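Local coordinates for protein beta-galacturonidase (Eisenbergiella tayi, PDB 6NCW) that hydrolyses beta-galacturonides as a family 2 glycoside hydrolase and, judged by its family, may also act on beta-glucuronides, at residues S153-T158 and I233-R238; G168-C173 and N193-L198; V188-N193 and D249-R254; D355-M360 and K398-Y403. All coordinates share one frame; numbering follows the deposited sequence.

Contacts 1, 2 and 3 all lie in the immunoglobulin-like beta-sandwich of this family 2 enzyme, and contact 4 lies in the TIM barrel that follows it. Contacts 1 (strands 150-162 and 227-238) and 2 (165-176 and 193-202) cross between the two sheets; contact 3 (182-190 and 245-251) lies within one sheet, between the two neighbours of strand 227-238. Their centres are 7 to 10 Å apart, and F157 on I190 and F253, with A235 and V188 on I172, joins them into one apolar interior. Along the chain contact 2 is nested within contact 1, while contact 3 alternates with both. Contact 4, between helices 349-364 and 384-400, is centred about 18 Å from contact 1. T158 and K169 touch Y403, joining sandwich to barrel.

Contact 1: S153-T158 and I233-R238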
loop_
_atom_site.group_PDB
_atom_site.type_symbol
_atom_site.label_atom_id
_atom_site.label_comp_id
_atom_site.label_asym_id
_atom_site.label_seq_id
_atom_site.Cartn_x
_atom_site.Cartn_y
_atom_site.Cartn_z
ATOM N N SER A 153 -48.871 0.413 19.737
ATOM C CA SER A 153 -47.915 1.253 19.024
ATOM C C SER A 153 -46.516 1.220 19.657
ATOM O O SER A 153 -45.513 1.184 18.938
ATOM C CB SER A 153 -48.460 2.677 18.958
ATOM O OG SER A 153 -47.432 3.595 18.650
ATOM N N TRP A 154 -46.420 1.231 20.986
ATOM C CA TRP A 154 -45.150 1.069 21.693
ATOM C C TRP A 154 -45.433 0.779 23.164
ATOM O O TRP A 154 -46.552 0.980 23.647
ATOM C CB TRP A 154 -44.237 2.307 21.561
ATOM C CG TRP A 154 -44.861 3.674 21.896
ATOM C CD1 TRP A 154 -45.316 4.599 21.002
ATOM C CD2 TRP A 154 -45.068 4.253 23.204
ATOM N NE1 TRP A 154 -45.803 5.701 21.658
ATOM C CE2 TRP A 154 -45.653 5.521 23.010
ATOM C CE3 TRP A 154 -44.828 3.814 24.516
ATOM C CZ2 TRP A 154 -45.996 6.364 24.077
ATOM C CZ3 TRP A 154 -45.164 4.657 25.577
ATOM C CH2 TRP A 154 -45.748 5.915 25.349
ATOM N N ILE A 155 -44.409 0.274 23.855
ATOM C CA ILE A 155 -44.391 0.106 25.305
ATOM C C ILE A 155 -43.051 0.635 25.836
ATOM O O ILE A 155 -41.998 0.342 25.262
ATOM C CB ILE A 155 -44.608 -1.371 25.698
ATOM C CG1 ILE A 155 -44.463 -1.570 27.208
ATOM C CG2 ILE A 155 -43.654 -2.285 24.942
ATOM C CD1 ILE A 155 -44.987 -2.914 27.680
ATOM N N HIS A 156 -43.098 1.435 26.907
ATOM C CA HIS A 156 -41.919 1.991 27.564
ATOM C C HIS A 156 -41.883 1.528 29.009
ATOM O O HIS A 156 -42.815 1.799 29.774
ATOM C CB HIS A 156 -41.916 3.522 27.531
ATOM C CG HIS A 156 -41.760 4.094 26.163
ATOM N ND1 HIS A 156 -41.909 5.440 25.899
ATOM C CD2 HIS A 156 -41.455 3.509 24.982
ATOM C CE1 HIS A 156 -41.713 5.657 24.611
ATOM N NE2 HIS A 156 -41.434 4.502 24.033
ATOM N N PHE A 157 -40.799 0.865 29.387
ATOM C CA PHE A 157 -40.595 0.393 30.745
ATOM C C PHE A 157 -39.481 1.202 31.386
ATOM O O PHE A 157 -38.449 1.449 30.757
ATOM C CB PHE A 157 -40.223 -1.094 30.761
ATOM C CG PHE A 157 -39.890 -1.612 32.126
ATOM C CD1 PHE A 157 -40.907 -1.952 33.017
ATOM C CD2 PHE A 157 -38.565 -1.736 32.529
ATOM C CE1 PHE A 157 -40.604 -2.413 34.285
ATOM C CE2 PHE A 157 -38.252 -2.205 33.792
ATOM C CZ PHE A 157 -39.273 -2.547 34.673
ATOM N N THR A 158 -39.690 1.597 32.638
ATOM C CA THR A 158 -38.732 2.386 33.403
ATOM C C THR A 158 -38.403 1.666 34.702
ATOM O O THR A 158 -39.308 1.465 35.530
ATOM C CB THR A 158 -39.290 3.779 33.720
ATOM O OG1 THR A 158 -39.900 4.339 32.550
ATOM C CG2 THR A 158 -38.178 4.702 34.236
ATOM N N ILE A 233 -40.224 -8.058 27.967
ATOM C CA ILE A 233 -41.472 -7.500 28.463
ATOM C C ILE A 233 -42.516 -7.725 27.383
ATOM O O ILE A 233 -42.278 -7.429 26.205
ATOM C CB ILE A 233 -41.343 -6.012 28.858
ATOM C CG1 ILE A 233 -42.661 -5.487 29.417
ATOM C CG2 ILE A 233 -40.880 -5.127 27.690
ATOM C CD1 ILE A 233 -42.536 -4.133 30.096
ATOM N N THR A 234 -43.652 -8.305 27.773
ATOM C CA THR A 234 -44.713 -8.653 26.835
ATOM C C THR A 234 -45.997 -7.915 27.189
ATOM O O THR A 234 -46.408 -7.884 28.355
ATOM C CB THR A 234 -44.961 -10.161 26.824
ATOM O OG1 THR A 234 -43.718 -10.838 26.603
ATOM C CG2 THR A 234 -45.923 -10.524 25.707
ATOM N N ALA A 235 -46.637 -7.339 26.183
ATOM C CA ALA A 235 -47.943 -6.725 26.352
ATOM C C ALA A 235 -48.911 -7.375 25.374
ATOM O O ALA A 235 -48.682 -7.345 24.159
ATOM C CB ALA A 235 -47.876 -5.212 26.135
ATOM N N VAL A 236 -49.988 -7.963 25.896
ATOM C CA VAL A 236 -51.022 -8.574 25.064
ATOM C C VAL A 236 -52.295 -7.745 25.198
ATOM O O VAL A 236 -52.812 -7.556 26.305
ATOM C CB VAL A 236 -51.255 -10.048 25.432
ATOM C CG1 VAL A 236 -52.362 -10.655 24.559
ATOM C CG2 VAL A 236 -49.958 -10.839 25.263
ATOM N N LEU A 237 -52.764 -7.207 24.078
ATOM C CA LEU A 237 -54.023 -6.485 24.019
ATOM C C LEU A 237 -55.155 -7.469 23.738
ATOM O O LEU A 237 -55.066 -8.273 22.801
ATOM C CB LEU A 237 -53.972 -5.410 22.937
ATOM C CG LEU A 237 -55.264 -4.650 22.611
ATOM C CD1 LEU A 237 -55.659 -3.673 23.704
ATOM C CD2 LEU A 237 -55.120 -3.921 21.275
ATOM N N ARG A 238 -56.203 -7.416 24.566
ATOM C CA ARG A 238 -57.413 -8.215 24.383
ATOM C C ARG A 238 -58.616 -7.292 24.282
ATOM O O ARG A 238 -58.831 -6.455 25.162
ATOM C CB ARG A 238 -57.618 -9.197 25.535
ATOM C CG ARG A 238 -56.619 -10.334 25.541
ATOM C CD ARG A 238 -56.740 -11.176 26.799
ATOM N NE ARG A 238 -55.537 -11.981 27.011
ATOM C CZ ARG A 238 -55.373 -13.216 26.549
ATOM N NH1 ARG A 238 -56.343 -13.803 25.856
ATOM N NH2 ARG A 238 -54.240 -13.864 26.787
#
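I155, F157, I233 and A235 pack against one another between the two sheets of an immunoglobulin-like beta-sandwich. Strand 150-162 belongs to one sheet and strand 227-238 to the other; their short segments run 138° apart in direction, with axes 8.9 Å from each other at the closest point, and no hydrogen bond spans the gap. Along 153-158 the chain alternates. W154 turns to the outer side, where its CE3 atom lies over the imidazole of H156.

I155 comes next, on the inner side. With CG1 trans to the backbone N (chi1 175°) and the chain extended beyond it, its CD1 meets I233 CD1 tip to tip at 3.7 Å. The same methyl also reaches A235 CB, 4.0 Å away, so it touches two successive inward residues of the opposite strand. H156 is on the outer side again; besides meeting W154 it also stacks on Y365 of the barrel domain and gives a hydrogen bond from NE2 to T362 O. F157 returns to the inner side. I233 passes it at a slant, at the root of the side chain: I233 CD1 is 3.9 Å from F157 CB and 4.0 Å from F157 CD1.

Contact 2: G168-C173 and N193-L198; sequences GKAEIC and NSFAVL
F195 puts the far end of its ring against the backbone of G168 and the methyl of A170. The closest approach is from F195 CZ to G168 O, 3.4 Å, and the carbonyl oxygen lies at the edge of the ring near its plane. A C-H there points at a polar atom, an approach that is probably mildly favourable. Next along the rim, F195 CE2 packs on A170 CB at 3.9 Å, an oblique meeting that is purely apolar. G168, having no side chain, gives the ring only main-chain atoms to touch.

Two things set the phenyl group in place. Its chi1 of -171° sends CG opposite the backbone N and carries the ring across to strand 165-176. In its own strand the backbone departs from regular pairing: F195 and A196 both face V188 of strand 182-190, a classic beta bulge, and the bulge turns both CB atoms inward in succession. Here strand 193-202 of one sheet of the immunoglobulin-like sandwich crosses over strand 165-176, the central strand of the other, the short segments inclined at 44°.

Further out, the ring also touches I190, T212 and C217. The hydroxyl of T212 accepts from A170 N, on the very strand the ring leans on. K169, alternating to the outer side, carries its NZ to a hydrogen bond with Y403 OH of the barrel domain.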
loop_
_atom_site.group_PDB
_atom_site.type_symbol
_atom_site.label_atom_id
_atom_site.label_comp_id
_atom_site.label_asym_id
_atom_site.label_seq_id
_atom_site.Cartn_x
_atom_site.Cartn_y
_atom_site.Cartn_z
ATOM N N GLY A 168 -40.579 -0.888 39.110
ATOM C CA GLY A 168 -40.739 -0.687 37.682
ATOM C C GLY A 168 -42.096 -0.109 37.364
ATOM O O GLY A 168 -43.066 -0.300 38.103
ATOM N N LYS A 169 -42.160 0.595 36.239
ATOM C CA LYS A 169 -43.360 1.226 35.716
ATOM C C LYS A 169 -43.407 0.980 34.211
ATOM O O LYS A 169 -42.379 1.072 33.538
ATOM C CB LYS A 169 -43.332 2.728 36.049
ATOM C CG LYS A 169 -44.336 3.594 35.339
ATOM C CD LYS A 169 -44.150 5.063 35.730
ATOM C CE LYS A 169 -42.897 5.656 35.088
ATOM N NZ LYS A 169 -42.918 7.156 35.063
ATOM N N ALA A 170 -44.580 0.640 33.686
ATOM C CA ALA A 170 -44.765 0.394 32.263
ATOM C C ALA A 170 -45.806 1.352 31.699
ATOM O O ALA A 170 -46.804 1.653 32.351
ATOM C CB ALA A 170 -45.200 -1.038 31.990
ATOM N N GLU A 171 -45.569 1.836 30.488
ATOM C CA GLU A 171 -46.494 2.735 29.820
ATOM C C GLU A 171 -46.671 2.207 28.411
ATOM O O GLU A 171 -45.688 1.866 27.744
ATOM C CB GLU A 171 -45.979 4.177 29.813
ATOM C CG GLU A 171 -46.933 5.190 29.190
ATOM C CD GLU A 171 -46.369 6.617 29.178
ATOM O OE1 GLU A 171 -46.886 7.457 28.407
ATOM O OE2 GLU A 171 -45.416 6.900 29.942
ATOM N N ILE A 172 -47.918 2.092 27.978
ATOM C CA ILE A 172 -48.238 1.475 26.705
ATOM C C ILE A 172 -49.125 2.418 25.926
ATOM O O ILE A 172 -50.030 3.036 26.493
ATOM C CB ILE A 172 -48.935 0.115 26.896
ATOM C CG1 ILE A 172 -48.116 -0.731 27.852
ATOM C CG2 ILE A 172 -49.076 -0.599 25.573
ATOM C CD1 ILE A 172 -48.483 -2.145 27.804
ATOM N N CYS A 173 -48.874 2.513 24.627
ATOM C CA CYS A 173 -49.645 3.351 23.728
ATOM C C CYS A 173 -50.449 2.458 22.789
ATOM O O CYS A 173 -49.883 1.575 22.138
ATOM C CB CYS A 173 -48.709 4.266 22.944
ATOM S SG CYS A 173 -49.528 5.515 22.015
ATOM N N ASN A 193 -42.865 -13.084 34.664
ATOM C CA ASN A 193 -43.508 -12.660 35.898
ATOM C C ASN A 193 -44.725 -11.805 35.573
ATOM O O ASN A 193 -44.717 -11.026 34.618
ATOM C CB ASN A 193 -42.534 -11.880 36.779
ATOM C CG ASN A 193 -41.304 -12.684 37.121
ATOM O OD1 ASN A 193 -40.436 -12.896 36.273
ATOM N ND2 ASN A 193 -41.217 -13.144 38.364
ATOM N N SER A 194 -45.788 -11.974 36.352
ATOM C CA SER A 194 -46.953 -11.122 36.189
ATOM C C SER A 194 -46.607 -9.704 36.616
ATOM O O SER A 194 -45.865 -9.496 37.579
ATOM C CB SER A 194 -48.117 -11.659 37.017
ATOM O OG SER A 194 -48.305 -13.028 36.725
ATOM N N PHE A 195 -47.134 -8.721 35.892
ATOM C CA PHE A 195 -46.793 -7.343 36.213
ATOM C C PHE A 195 -48.039 -6.476 36.360
ATOM O O PHE A 195 -48.243 -5.856 37.407
ATOM C CB PHE A 195 -45.845 -6.754 35.157
ATOM C CG PHE A 195 -45.299 -5.416 35.534
ATOM C CD1 PHE A 195 -44.285 -5.309 36.473
ATOM C CD2 PHE A 195 -45.813 -4.258 34.972
ATOM C CE1 PHE A 195 -43.791 -4.068 36.849
ATOM C CE2 PHE A 195 -45.322 -3.019 35.338
ATOM C CZ PHE A 195 -44.309 -2.921 36.274
ATOM N N ALA A 196 -48.882 -6.416 35.335
ATOM C CA ALA A 196 -50.059 -5.569 35.435
ATOM C C ALA A 196 -51.043 -5.949 34.347
ATOM O O ALA A 196 -50.681 -6.564 33.338
ATOM C CB ALA A 196 -49.703 -4.082 35.327
ATOM N N VAL A 197 -52.300 -5.584 34.581
ATOM C CA VAL A 197 -53.353 -5.619 33.574
ATOM C C VAL A 197 -53.987 -4.238 33.558
ATOM O O VAL A 197 -54.537 -3.792 34.572
ATOM C CB VAL A 197 -54.407 -6.704 33.858
ATOM C CG1 VAL A 197 -55.450 -6.722 32.753
ATOM C CG2 VAL A 197 -53.750 -8.071 33.995
ATOM N N LEU A 198 -53.896 -3.554 32.420
ATOM C CA LEU A 198 -54.394 -2.193 32.298
ATOM C C LEU A 198 -55.715 -2.197 31.553
ATOM O O LEU A 198 -55.778 -2.721 30.430
ATOM C CB LEU A 198 -53.384 -1.319 31.563
ATOM C CG LEU A 198 -52.138 -0.933 32.357
ATOM C CD1 LEU A 198 -51.242 -0.011 31.533
ATOM C CD2 LEU A 198 -52.564 -0.263 33.671
#

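Contact 3: V188-N193 and D249-R254; sequences VEIGKN and DRVGFR
Where strand 182-190 ends in a beta hairpin of the immunoglobulin-like sandwich, I190 faces V251 of strand 245-251 and F253 just beyond it in the chain. Both strands are in the same sheet, with strand 227-238 lying between them and pairing with each. The whole meeting is made by one methyl. I190 CG2 lies 4.2 Å from V251 CG2, and it also stands at the edge of the F253 ring, near the ring plane, 4.5 Å from F253 CE2. These are loose, apolar contacts with no polar pair between the segments; all three side chains are buried.

The ring of F253 also meets that of F157, from strand 150-162, edge to face, and F157 touches I190 and V251 as well. Directly after I190 the chain turns. A type I' turn runs from I190 to N193, with G191 and K192 at its corner, both at positive phi; I190 and N193 pair through both their backbone N-H and C=O groups. Earlier in 249-254, R250 makes a salt bridge through its guanidinium, which reaches E325 of the barrel domain. Its own N-H is held by D249: R250 N donates to D249 OD1 over 2.8 Å, using the anti lone pair of that oxygen.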
loop_
_atom_site.group_PDB
_atom_site.type_symbol
_atom_site.label_atom_id
_atom_site.label_comp_id
_atom_site.label_asym_id
_atom_site.label_seq_id
_atom_site.Cartn_x
_atom_site.Cartn_y
_atom_site.Cartn_z
ATOM N N VAL A 188 -49.504 -7.314 30.904
ATOM C CA VAL A 188 -48.075 -7.015 30.802
ATOM C C VAL A 188 -47.310 -7.995 31.679
ATOM O O VAL A 188 -47.560 -8.082 32.890
ATOM C CB VAL A 188 -47.758 -5.567 31.215
ATOM C CG1 VAL A 188 -46.249 -5.325 31.177
ATOM C CG2 VAL A 188 -48.474 -4.578 30.332
ATOM N N GLU A 189 -46.377 -8.724 31.072
ATOM C CA GLU A 189 -45.485 -9.621 31.792
ATOM C C GLU A 189 -44.037 -9.262 31.494
ATOM O O GLU A 189 -43.701 -8.883 30.365
ATOM C CB GLU A 189 -45.754 -11.077 31.421
ATOM C CG GLU A 189 -47.210 -11.488 31.653
ATOM C CD GLU A 189 -47.402 -12.993 31.799
ATOM O OE1 GLU A 189 -48.430 -13.406 32.396
ATOM O OE2 GLU A 189 -46.530 -13.759 31.321
ATOM N N ILE A 190 -43.184 -9.378 32.508
ATOM C CA ILE A 190 -41.754 -9.121 32.373
ATOM C C ILE A 190 -41.026 -10.403 32.744
ATOM O O ILE A 190 -41.027 -10.811 33.911
ATOM C CB ILE A 190 -41.286 -7.945 33.245
ATOM C CG1 ILE A 190 -42.090 -6.693 32.918
ATOM C CG2 ILE A 190 -39.798 -7.698 33.043
ATOM C CD1 ILE A 190 -41.773 -5.540 33.814
ATOM N N GLY A 191 -40.403 -11.037 31.757
ATOM C CA GLY A 191 -39.708 -12.289 31.988
ATOM C C GLY A 191 -40.593 -13.372 32.566
ATOM O O GLY A 191 -40.154 -14.125 33.444
ATOM N N LYS A 192 -41.838 -13.461 32.102
ATOM C CA LYS A 192 -42.843 -14.413 32.571
ATOM C C LYS A 192 -43.332 -14.139 33.996
ATOM O O LYS A 192 -44.155 -14.905 34.502
ATOM C CB LYS A 192 -42.358 -15.870 32.489
ATOM C CG LYS A 192 -42.089 -16.355 31.071
ATOM C CD LYS A 192 -43.275 -16.074 30.150
ATOM C CE LYS A 192 -43.597 -17.286 29.287
ATOM N NZ LYS A 192 -42.358 -17.940 28.774
ATOM N N ASN A 193 -42.865 -13.084 34.664
ATOM C CA ASN A 193 -43.508 -12.660 35.898
ATOM C C ASN A 193 -44.725 -11.805 35.573
ATOM O O ASN A 193 -44.717 -11.026 34.618
ATOM C CB ASN A 193 -42.534 -11.880 36.779
ATOM C CG ASN A 193 -41.304 -12.684 37.121
ATOM O OD1 ASN A 193 -40.436 -12.896 36.273
ATOM N ND2 ASN A 193 -41.217 -13.144 38.364
ATOM N N ASP A 249 -40.765 -6.425 23.884
ATOM C CA ASP A 249 -39.528 -5.653 23.882
ATOM C C ASP A 249 -38.552 -6.270 24.878
ATOM O O ASP A 249 -38.834 -7.336 25.432
ATOM C CB ASP A 249 -39.813 -4.180 24.203
ATOM C CG ASP A 249 -38.918 -3.218 23.402
ATOM O OD1 ASP A 249 -37.679 -3.437 23.358
ATOM O OD2 ASP A 249 -39.458 -2.251 22.819
ATOM N N ARG A 250 -37.401 -5.640 25.106
ATOM C CA ARG A 250 -36.443 -6.122 26.098
ATOM C C ARG A 250 -36.018 -4.997 27.023
ATOM O O ARG A 250 -35.832 -3.859 26.585
ATOM C CB ARG A 250 -35.195 -6.717 25.459
ATOM C CG ARG A 250 -35.307 -8.177 25.143
ATOM C CD ARG A 250 -33.952 -8.807 24.956
ATOM N NE ARG A 250 -33.105 -7.967 24.114
ATOM C CZ ARG A 250 -32.060 -8.411 23.423
ATOM N NH1 ARG A 250 -31.729 -9.696 23.450
ATOM N NH2 ARG A 250 -31.349 -7.567 22.700
ATOM N N VAL A 251 -35.829 -5.329 28.299
ATOM C CA VAL A 251 -35.475 -4.349 29.312
ATOM C C VAL A 251 -34.306 -4.885 30.120
ATOM O O VAL A 251 -34.002 -6.081 30.110
ATOM C CB VAL A 251 -36.660 -3.997 30.253
ATOM C CG1 VAL A 251 -37.872 -3.532 29.453
ATOM C CG2 VAL A 251 -37.015 -5.179 31.132
ATOM N N GLY A 252 -33.623 -3.961 30.779
ATOM C CA GLY A 252 -32.657 -4.300 31.808
ATOM C C GLY A 252 -32.863 -3.367 32.983
ATOM O O GLY A 252 -33.288 -2.221 32.822
ATOM N N PHE A 253 -32.606 -3.886 34.177
ATOM C CA PHE A 253 -32.808 -3.138 35.421
ATOM C C PHE A 253 -31.483 -2.475 35.794
ATOM O O PHE A 253 -30.603 -3.106 36.385
ATOM C CB PHE A 253 -33.309 -4.058 36.540
ATOM C CG PHE A 253 -34.777 -4.435 36.423
ATOM C CD1 PHE A 253 -35.745 -3.763 37.161
ATOM C CD2 PHE A 253 -35.186 -5.469 35.581
ATOM C CE1 PHE A 253 -37.098 -4.107 37.054
ATOM C CE2 PHE A 253 -36.535 -5.811 35.464
ATOM C CZ PHE A 253 -37.489 -5.128 36.202
ATOM N N ARG A 254 -31.321 -1.207 35.425
ATOM C CA ARG A 254 -30.162 -0.435 35.844
ATOM C C ARG A 254 -30.587 1.003 36.079
ATOM O O ARG A 254 -31.529 1.498 35.458
ATOM C CB ARG A 254 -29.019 -0.487 34.810
ATOM C CG ARG A 254 -29.415 -0.060 33.387
ATOM C CD ARG A 254 -29.026 1.360 33.148
ATOM N NE ARG A 254 -29.519 1.910 31.889
ATOM C CZ ARG A 254 -30.586 2.694 31.783
ATOM N NH1 ARG A 254 -31.303 2.999 32.856
ATOM N NH2 ARG A 254 -30.929 3.183 30.602
#

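Contact 4: D355-M360 and K398-Y403; sequences DCIREM and KSLDPY
L400 lays one methyl on helix 349-364, and the contact is van der Waals packing. L400 CD1 rests 3.8 Å from R358 CA, on the helix backbone itself. Around that point it is bordered by I357 CG2 at 4.2 Å and by R358 CG at 4.1 Å, where the two side chains pass at a slant. CG of L400 lies trans to the carbonyl carbon (chi1 -63°), which aims the branch at the other helix.

No hydrogen bond crosses between the segments. R358 bends at chi3 (-72°), and its guanidinium turns back from L400 over its own helix to D355, three residues earlier. There R358 NH2 makes a salt bridge to D355 OD1 over 2.7 Å, nearly straight at 169°. The oxygen lies in the guanidinium plane but is itself approached from above the carboxylate plane. In the other segment D401, the first residue to leave helical geometry, takes a bond from Y403 N to D401 OD2 of 3.0 Å and so forms an Asx turn. Its second oxygen, OD1, receives both R404 NH1 and W373 NE1; that buried carboxylate thus has at least three donors, which probably favours its charged form.

Helices 349-364 and 384-400 are consecutive outer helices of the TIM barrel, on either side of strand 370-374 in sequence. I357 also packs on L396 and I397 of helix 384-400, and L400 on I361, while Y403 meets F160 of sandwich strand 150-162 edge to face.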
loop_
_atom_site.group_PDB
_atom_site.type_symbol
_atom_site.label_atom_id
_atom_site.label_comp_id
_atom_site.label_asym_id
_atom_site.label_seq_id
_atom_site.Cartn_x
_atom_site.Cartn_y
_atom_site.Cartn_z
ATOM N N ASP A 355 -38.412 16.076 15.070
ATOM C CA ASP A 355 -38.851 14.782 14.544
ATOM C C ASP A 355 -37.841 13.677 14.855
ATOM O O ASP A 355 -38.217 12.568 15.258
ATOM C CB ASP A 355 -39.087 14.877 13.037
ATOM C CG ASP A 355 -40.350 15.657 12.683
ATOM O OD1 ASP A 355 -41.212 15.849 13.562
ATOM O OD2 ASP A 355 -40.480 16.069 11.510
ATOM N N CYS A 356 -36.551 13.948 14.638
ATOM C CA CYS A 356 -35.529 12.946 14.926
ATOM C C CYS A 356 -35.536 12.573 16.404
ATOM O O CYS A 356 -35.519 11.391 16.758
ATOM C CB CYS A 356 -34.148 13.456 14.500
ATOM S SG CYS A 356 -32.751 12.292 14.825
ATOM N N ILE A 357 -35.568 13.574 17.279
ATOM C CA ILE A 357 -35.577 13.297 18.712
ATOM C C ILE A 357 -36.813 12.480 19.103
ATOM O O ILE A 357 -36.719 11.484 19.831
ATOM C CB ILE A 357 -35.498 14.613 19.494
ATOM C CG1 ILE A 357 -34.145 15.296 19.222
ATOM C CG2 ILE A 357 -35.746 14.365 21.001
ATOM C CD1 ILE A 357 -33.934 16.517 20.093
ATOM N N ARG A 358 -37.996 12.901 18.643
ATOM C CA ARG A 358 -39.219 12.174 18.993
ATOM C C ARG A 358 -39.132 10.717 18.564
ATOM O O ARG A 358 -39.410 9.805 19.355
ATOM C CB ARG A 358 -40.433 12.839 18.354
ATOM C CG ARG A 358 -40.960 14.026 19.135
ATOM C CD ARG A 358 -42.223 14.582 18.481
ATOM N NE ARG A 358 -41.904 15.273 17.236
ATOM C CZ ARG A 358 -41.633 16.575 17.160
ATOM N NH1 ARG A 358 -41.662 17.330 18.257
ATOM N NH2 ARG A 358 -41.341 17.120 15.986
ATOM N N GLU A 359 -38.727 10.478 17.313
ATOM C CA GLU A 359 -38.678 9.116 16.799
ATOM C C GLU A 359 -37.600 8.294 17.492
ATOM O O GLU A 359 -37.825 7.119 17.814
ATOM C CB GLU A 359 -38.468 9.148 15.292
ATOM C CG GLU A 359 -39.695 9.689 14.542
ATOM C CD GLU A 359 -39.420 9.850 13.051
ATOM O OE1 GLU A 359 -40.380 9.961 12.271
ATOM O OE2 GLU A 359 -38.235 9.853 12.657
ATOM N N MET A 360 -36.440 8.914 17.760
ATOM C CA MET A 360 -35.333 8.226 18.415
ATOM C C MET A 360 -35.721 7.744 19.811
ATOM O O MET A 360 -35.540 6.570 20.145
ATOM C CB MET A 360 -34.119 9.163 18.461
ATOM C CG MET A 360 -33.043 8.853 19.473
ATOM S SD MET A 360 -31.702 10.103 19.422
ATOM C CE MET A 360 -32.349 11.479 20.378
ATOM N N LYS A 398 -36.399 15.876 27.847
ATOM C CA LYS A 398 -36.906 15.672 29.205
ATOM C C LYS A 398 -38.383 15.284 29.197
ATOM O O LYS A 398 -38.813 14.431 29.982
ATOM C CB LYS A 398 -36.688 16.930 30.041
ATOM C CG LYS A 398 -37.042 16.784 31.518
ATOM C CD LYS A 398 -36.741 18.075 32.254
ATOM C CE LYS A 398 -36.404 17.813 33.720
ATOM N NZ LYS A 398 -35.332 16.770 33.878
ATOM N N SER A 399 -39.171 15.882 28.309
ATOM C CA SER A 399 -40.587 15.539 28.257
ATOM C C SER A 399 -40.800 14.106 27.791
ATOM O O SER A 399 -41.825 13.500 28.122
ATOM C CB SER A 399 -41.338 16.502 27.345
ATOM O OG SER A 399 -41.167 16.155 25.978
ATOM N N LEU A 400 -39.864 13.548 27.018
ATOM C CA LEU A 400 -40.014 12.180 26.528
ATOM C C LEU A 400 -39.325 11.168 27.422
ATOM O O LEU A 400 -39.733 9.999 27.456
ATOM C CB LEU A 400 -39.451 12.044 25.111
ATOM C CG LEU A 400 -40.123 12.871 24.017
ATOM C CD1 LEU A 400 -39.294 12.846 22.744
ATOM C CD2 LEU A 400 -41.523 12.346 23.759
ATOM N N ASP A 401 -38.278 11.588 28.129
ATOM C CA ASP A 401 -37.520 10.690 28.995
ATOM C C ASP A 401 -36.975 11.503 30.155
ATOM O O ASP A 401 -35.885 12.080 30.074
ATOM C CB ASP A 401 -36.398 10.001 28.227
ATOM C CG ASP A 401 -35.527 9.138 29.109
ATOM O OD1 ASP A 401 -34.703 8.376 28.547
ATOM O OD2 ASP A 401 -35.668 9.210 30.356
ATOM N N PRO A 402 -37.717 11.581 31.262
ATOM C CA PRO A 402 -37.296 12.447 32.367
ATOM C C PRO A 402 -36.166 11.888 33.221
ATOM O O PRO A 402 -35.725 12.576 34.148
ATOM C CB PRO A 402 -38.589 12.603 33.185
ATOM C CG PRO A 402 -39.379 11.374 32.890
ATOM C CD PRO A 402 -39.065 11.010 31.468
ATOM N N TYR A 403 -35.647 10.696 32.929
ATOM C CA TYR A 403 -34.729 10.018 33.836
ATOM C C TYR A 403 -33.278 9.984 33.360
ATOM O O TYR A 403 -32.373 10.253 34.161
ATOM C CB TYR A 403 -35.242 8.596 34.101
ATOM C CG TYR A 403 -36.679 8.617 34.599
ATOM C CD1 TYR A 403 -37.725 8.116 33.825
ATOM C CD2 TYR A 403 -36.992 9.191 35.826
ATOM C CE1 TYR A 403 -39.044 8.161 34.286
ATOM C CE2 TYR A 403 -38.302 9.243 36.292
ATOM C CZ TYR A 403 -39.323 8.733 35.526
ATOM O OH TYR A 403 -40.619 8.797 36.009
#